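Local coordinates for protein fructose-bisphosphate aldolase class I (Thermoproteus tenax, PDB 1W8S) that belongs to the DeoC/LacD family of aldolases, adopts a TIM-barrel fold and binds 1,6-di-O-phosphono-beta-D-fructofuranose in a pocket, at residues 73-85 with 89-101. The protein carries 2 engineered substitutions. Sequence-based numbering, arbitrary orientation.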
loop_
_atom_site.group_PDB
_atom_site.type_symbol
_atom_site.label_atom_id
_atom_site.label_comp_id
_atom_site.label_asym_id
_atom_site.label_seq_id
_atom_site.Cartn_x
_atom_site.Cartn_y
_atom_site.Cartn_z
ATOM N N VAL E 73 -26.364 27.918 -3.616
ATOM C CA VAL E 73 -25.114 28.638 -3.407
ATOM C C VAL E 73 -24.025 27.718 -3.981
ATOM O O VAL E 73 -24.100 26.519 -3.782
ATOM C CB VAL E 73 -24.883 28.819 -1.888
ATOM C CG1 VAL E 73 -23.565 29.444 -1.605
ATOM C CG2 VAL E 73 -25.966 29.714 -1.317
ATOM N N PRO E 74 -23.028 28.231 -4.671
ATOM C CA PRO E 74 -21.952 27.360 -5.170
ATOM C C PRO E 74 -21.319 26.455 -4.102
ATOM O O PRO E 74 -21.138 26.834 -2.948
ATOM C CB PRO E 74 -20.926 28.341 -5.714
ATOM C CG PRO E 74 -21.698 29.583 -6.046
ATOM C CD PRO E 74 -22.844 29.636 -5.087
ATOM N N LEU E 75 -20.985 25.242 -4.508
ATOM C CA LEU E 75 -20.521 24.208 -3.592
ATOM C C LEU E 75 -19.054 23.869 -3.867
ATOM O O LEU E 75 -18.686 23.654 -5.003
ATOM C CB LEU E 75 -21.372 22.964 -3.782
ATOM C CG LEU E 75 -20.855 21.656 -3.197
ATOM C CD1 LEU E 75 -20.829 21.718 -1.694
ATOM C CD2 LEU E 75 -21.721 20.506 -3.686
ATOM N N ILE E 76 -18.257 23.831 -2.795
ATOM C CA ILE E 76 -16.928 23.272 -2.778
ATOM C C ILE E 76 -17.071 21.951 -2.040
ATOM O O ILE E 76 -17.463 21.925 -0.868
ATOM C CB ILE E 76 -15.959 24.191 -2.066
ATOM C CG1 ILE E 76 -15.962 25.566 -2.734
ATOM C CG2 ILE E 76 -14.549 23.590 -2.060
ATOM C CD1 ILE E 76 -14.999 26.575 -2.103
ATOM N N LEU E 77 -16.833 20.855 -2.751
ATOM C CA LEU E 77 -16.885 19.505 -2.177
ATOM C C LEU E 77 -15.524 19.166 -1.572
ATOM O O LEU E 77 -14.498 19.063 -2.266
ATOM C CB LEU E 77 -17.303 18.509 -3.230
ATOM C CG LEU E 77 -17.867 17.146 -2.883
ATOM C CD1 LEU E 77 -17.112 16.469 -1.794
ATOM C CD2 LEU E 77 -19.301 17.311 -2.476
ATOM N N LYS E 78 -15.510 19.094 -0.242
ATOM C CA LYS E 78 -14.354 18.720 0.546
ATOM C C LYS E 78 -14.164 17.212 0.430
ATOM O O LYS E 78 -15.007 16.448 0.909
ATOM C CB LYS E 78 -14.632 19.073 2.012
ATOM C CG LYS E 78 -13.530 18.705 2.996
ATOM C CD LYS E 78 -12.228 19.204 2.532
ATOM C CE LYS E 78 -11.133 19.080 3.606
ATOM N NZ LYS E 78 -11.297 17.960 4.502
ATOM N N LEU E 79 -13.113 16.793 -0.263
ATOM C CA LEU E 79 -12.978 15.392 -0.693
ATOM C C LEU E 79 -12.452 14.462 0.387
ATOM O O LEU E 79 -12.812 13.292 0.396
ATOM C CB LEU E 79 -12.075 15.237 -1.931
ATOM C CG LEU E 79 -12.544 15.978 -3.175
ATOM C CD1 LEU E 79 -11.378 16.074 -4.134
ATOM C CD2 LEU E 79 -13.687 15.256 -3.814
ATOM N N ASN E 80 -11.579 14.953 1.260
ATOM C CA ASN E 80 -10.996 14.101 2.276
ATOM C C ASN E 80 -11.606 14.433 3.620
ATOM O O ASN E 80 -12.530 15.219 3.695
ATOM C CB ASN E 80 -9.449 14.054 2.284
ATOM C CG ASN E 80 -8.757 15.414 2.382
ATOM O OD1 ASN E 80 -9.378 16.469 2.258
ATOM N ND2 ASN E 80 -7.431 15.374 2.537
ATOM N N GLY E 81 -11.129 13.816 4.676
ATOM C CA GLY E 81 -11.635 14.126 6.003
ATOM C C GLY E 81 -11.122 13.143 7.009
ATOM O O GLY E 81 -10.884 11.962 6.697
ATOM N N LYS E 82 -10.836 13.661 8.203
ATOM C CA LYS E 82 -10.381 12.875 9.341
ATOM C C LYS E 82 -11.098 13.386 10.588
ATOM O O LYS E 82 -11.734 14.423 10.546
ATOM C CB LYS E 82 -8.866 12.980 9.533
ATOM C CG LYS E 82 -8.340 14.380 9.934
ATOM C CD LYS E 82 -6.940 14.348 10.537
ATOM C CE LYS E 82 -6.920 14.054 12.012
ATOM N NZ LYS E 82 -7.453 15.183 12.891
ATOM N N THR E 83 -10.935 12.676 11.700
ATOM C CA THR E 83 -11.556 13.035 12.969
ATOM C C THR E 83 -10.520 13.473 13.959
ATOM O O THR E 83 -9.331 13.154 13.825
ATOM C CB THR E 83 -12.323 11.830 13.576
ATOM O OG1 THR E 83 -11.393 10.854 14.039
ATOM C CG2 THR E 83 -13.141 11.121 12.533
ATOM N N THR E 84 -10.967 14.189 14.980
ATOM C CA THR E 84 -10.090 14.515 16.109
ATOM C C THR E 84 -9.907 13.358 17.048
ATOM O O THR E 84 -9.080 13.439 17.947
ATOM C CB THR E 84 -10.621 15.701 16.933
ATOM O OG1 THR E 84 -11.976 15.429 17.272
ATOM C CG2 THR E 84 -10.653 16.935 16.144
ATOM N N LEU E 85 -10.720 12.291 16.919
ATOM C CA LEU E 85 -10.526 11.098 17.735
ATOM C C LEU E 85 -9.219 10.383 17.403
ATOM O O LEU E 85 -8.668 9.674 18.243
ATOM C CB LEU E 85 -11.709 10.132 17.543
ATOM C CG LEU E 85 -13.067 10.688 17.969
ATOM C CD1 LEU E 85 -14.209 9.750 17.551
ATOM C CD2 LEU E 85 -13.121 10.908 19.450
ATOM N N GLU E 89 -0.056 10.070 13.255
ATOM C CA GLU E 89 0.530 11.156 12.469
ATOM C C GLU E 89 -0.614 11.628 11.567
ATOM O O GLU E 89 -1.346 10.804 11.003
ATOM C CB GLU E 89 1.804 10.703 11.710
ATOM C CG GLU E 89 3.162 10.949 12.465
ATOM C CD GLU E 89 3.489 12.406 12.849
ATOM O OE1 GLU E 89 3.631 13.256 11.982
ATOM O OE2 GLU E 89 3.686 12.748 14.058
ATOM N N PRO E 90 -0.833 12.943 11.479
ATOM C CA PRO E 90 -2.026 13.479 10.815
ATOM C C PRO E 90 -2.154 13.027 9.391
ATOM O O PRO E 90 -1.224 13.164 8.628
ATOM C CB PRO E 90 -1.815 15.000 10.857
ATOM C CG PRO E 90 -0.888 15.213 11.971
ATOM C CD PRO E 90 -0.023 14.028 12.047
ATOM N N VAL E 91 -3.327 12.523 9.047
ATOM C CA VAL E 91 -3.573 12.048 7.705
ATOM C C VAL E 91 -5.057 12.152 7.418
ATOM O O VAL E 91 -5.883 11.893 8.280
ATOM C CB VAL E 91 -3.038 10.615 7.536
ATOM C CG1 VAL E 91 -3.869 9.641 8.306
ATOM C CG2 VAL E 91 -2.952 10.230 6.060
ATOM N N SER E 92 -5.384 12.569 6.212
ATOM C CA SER E 92 -6.780 12.738 5.787
ATOM C C SER E 92 -6.874 12.216 4.340
ATOM O O SER E 92 -6.217 12.771 3.463
ATOM C CB SER E 92 -7.159 14.204 5.842
ATOM O OG SER E 92 -8.556 14.406 5.573
ATOM N N VAL E 93 -7.606 11.119 4.123
ATOM C CA VAL E 93 -7.699 10.523 2.789
ATOM C C VAL E 93 -9.051 10.809 2.136
ATOM O O VAL E 93 -10.045 11.063 2.805
ATOM C CB VAL E 93 -7.470 9.003 2.807
ATOM C CG1 VAL E 93 -6.129 8.660 3.356
ATOM C CG2 VAL E 93 -8.530 8.317 3.577
ATOM N N ALA E 94 -9.069 10.744 0.813
ATOM C CA ALA E 94 -10.268 11.029 0.062
ATOM C C ALA E 94 -11.333 10.013 0.350
ATOM O O ALA E 94 -11.066 8.810 0.387
ATOM C CB ALA E 94 -9.959 11.045 -1.448
ATOM N N ASN E 95 -12.544 10.488 0.593
ATOM C CA ASN E 95 -13.712 9.615 0.702
ATOM C C ASN E 95 -14.651 9.787 -0.493
ATOM O O ASN E 95 -15.768 9.230 -0.511
ATOM C CB ASN E 95 -14.488 9.872 2.006
ATOM C CG ASN E 95 -14.943 11.279 2.144
ATOM O OD1 ASN E 95 -15.819 11.733 1.407
ATOM N ND2 ASN E 95 -14.362 11.996 3.095
ATOM N N CYS E 96 -14.208 10.574 -1.460
ATOM C CA CYS E 96 -14.975 10.963 -2.651
ATOM C C CYS E 96 -14.010 11.248 -3.770
ATOM O O CYS E 96 -12.911 11.762 -3.509
ATOM C CB CYS E 96 -15.770 12.234 -2.355
ATOM S SG CYS E 96 -17.036 12.691 -3.567
ATOM N N SER E 97 -14.428 10.963 -5.007
ATOM C CA SER E 97 -13.663 11.297 -6.214
ATOM C C SER E 97 -14.123 12.615 -6.770
ATOM O O SER E 97 -15.243 13.091 -6.461
ATOM C CB SER E 97 -13.857 10.253 -7.299
ATOM O OG SER E 97 -15.196 10.114 -7.696
ATOM N N VAL E 98 -13.289 13.213 -7.605
ATOM C CA VAL E 98 -13.674 14.415 -8.316
ATOM C C VAL E 98 -14.852 14.132 -9.217
ATOM O O VAL E 98 -15.740 14.959 -9.339
ATOM C CB VAL E 98 -12.492 14.944 -9.144
ATOM C CG1 VAL E 98 -12.928 16.028 -10.103
ATOM C CG2 VAL E 98 -11.390 15.423 -8.195
ATOM N N GLU E 99 -14.874 12.974 -9.874
ATOM C CA GLU E 99 -15.996 12.672 -10.781
ATOM C C GLU E 99 -17.333 12.673 -9.995
ATOM O O GLU E 99 -18.356 13.190 -10.462
ATOM C CB GLU E 99 -15.767 11.333 -11.500
ATOM C CG GLU E 99 -16.956 10.886 -12.338
ATOM C CD GLU E 99 -16.734 9.610 -13.159
ATOM O OE1 GLU E 99 -15.586 9.219 -13.385
ATOM O OE2 GLU E 99 -17.741 9.073 -13.621
ATOM N N GLU E 100 -17.325 12.093 -8.793
ATOM C CA GLU E 100 -18.537 12.040 -7.991
ATOM C C GLU E 100 -18.918 13.447 -7.520
ATOM O O GLU E 100 -20.098 13.773 -7.437
ATOM C CB GLU E 100 -18.367 11.130 -6.790
ATOM C CG GLU E 100 -18.294 9.664 -7.142
ATOM C CD GLU E 100 -17.788 8.830 -6.003
ATOM O OE1 GLU E 100 -16.584 8.910 -5.715
ATOM O OE2 GLU E 100 -18.603 8.129 -5.378
ATOM N N ALA E 101 -17.923 14.273 -7.221
ATOM C CA ALA E 101 -18.160 15.682 -6.848
ATOM C C ALA E 101 -18.905 16.455 -7.942
ATOM O O ALA E 101 -19.827 17.236 -7.665
ATOM C CB ALA E 101 -16.860 16.356 -6.513
HETATM O O HOH W 1 -16.495 14.238 1.088
HETATM O O HOH W 2 -8.866 16.711 6.674
HETATM O O HOH W 3 -8.886 10.130 6.653
HETATM O O HOH W 4 -12.113 10.644 4.568
#
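Leu79 and Asn95 meet through their backbones where the barrel strand at 75-81 is joined to the returning strand 93-94, a worked example of an antiparallel hairpin whose two arms are linked by one backbone bond, one side-chain amide bond and water. Asn95 N gives a nearly straight bond of 2.8 Å to Leu79 O. The amide of Asn80 makes the second direct bond: its ND2 reaches Ser92 O at 3.0 Å, the oxygen lying near the amide plane while the donor stands well above the carbonyl plane of Ser92. With CG between the backbone N and the carbonyl carbon (chi1 54°), the amide of Asn80 is carried to Ser92. The same nitrogen also bonds Thr112 O of strand 108-113, which probably engages both amide hydrogens and restrains the amide's rotation.

Water bridges the two backbones. One molecule links Gly81 O to Val93 N; another gives its protons to Gly81 O and Val93 O (2.7 Å from the latter) and accepts from Asn95 ND2.

Apolar packing closes the other end. Leu77 CG rests on Ala101 CB at 3.8 Å, and Leu79 sends CD2 to Cys96 CB (3.9 Å) and CD1 obliquely across Val98 CG2. Ser97 and Glu100 form a capping box there: Glu100 N donates to Ser97 OG, and Glu100 OE1 receives both Ser97 N and OG. Arg62 forms a salt bridge with the other carboxylate oxygen.

The chemistry thus divides in two: leucines seat the first turn of helix 98-103 against the barrel strand, while amides and bridging water satisfy backbone atoms of a largely buried hairpin.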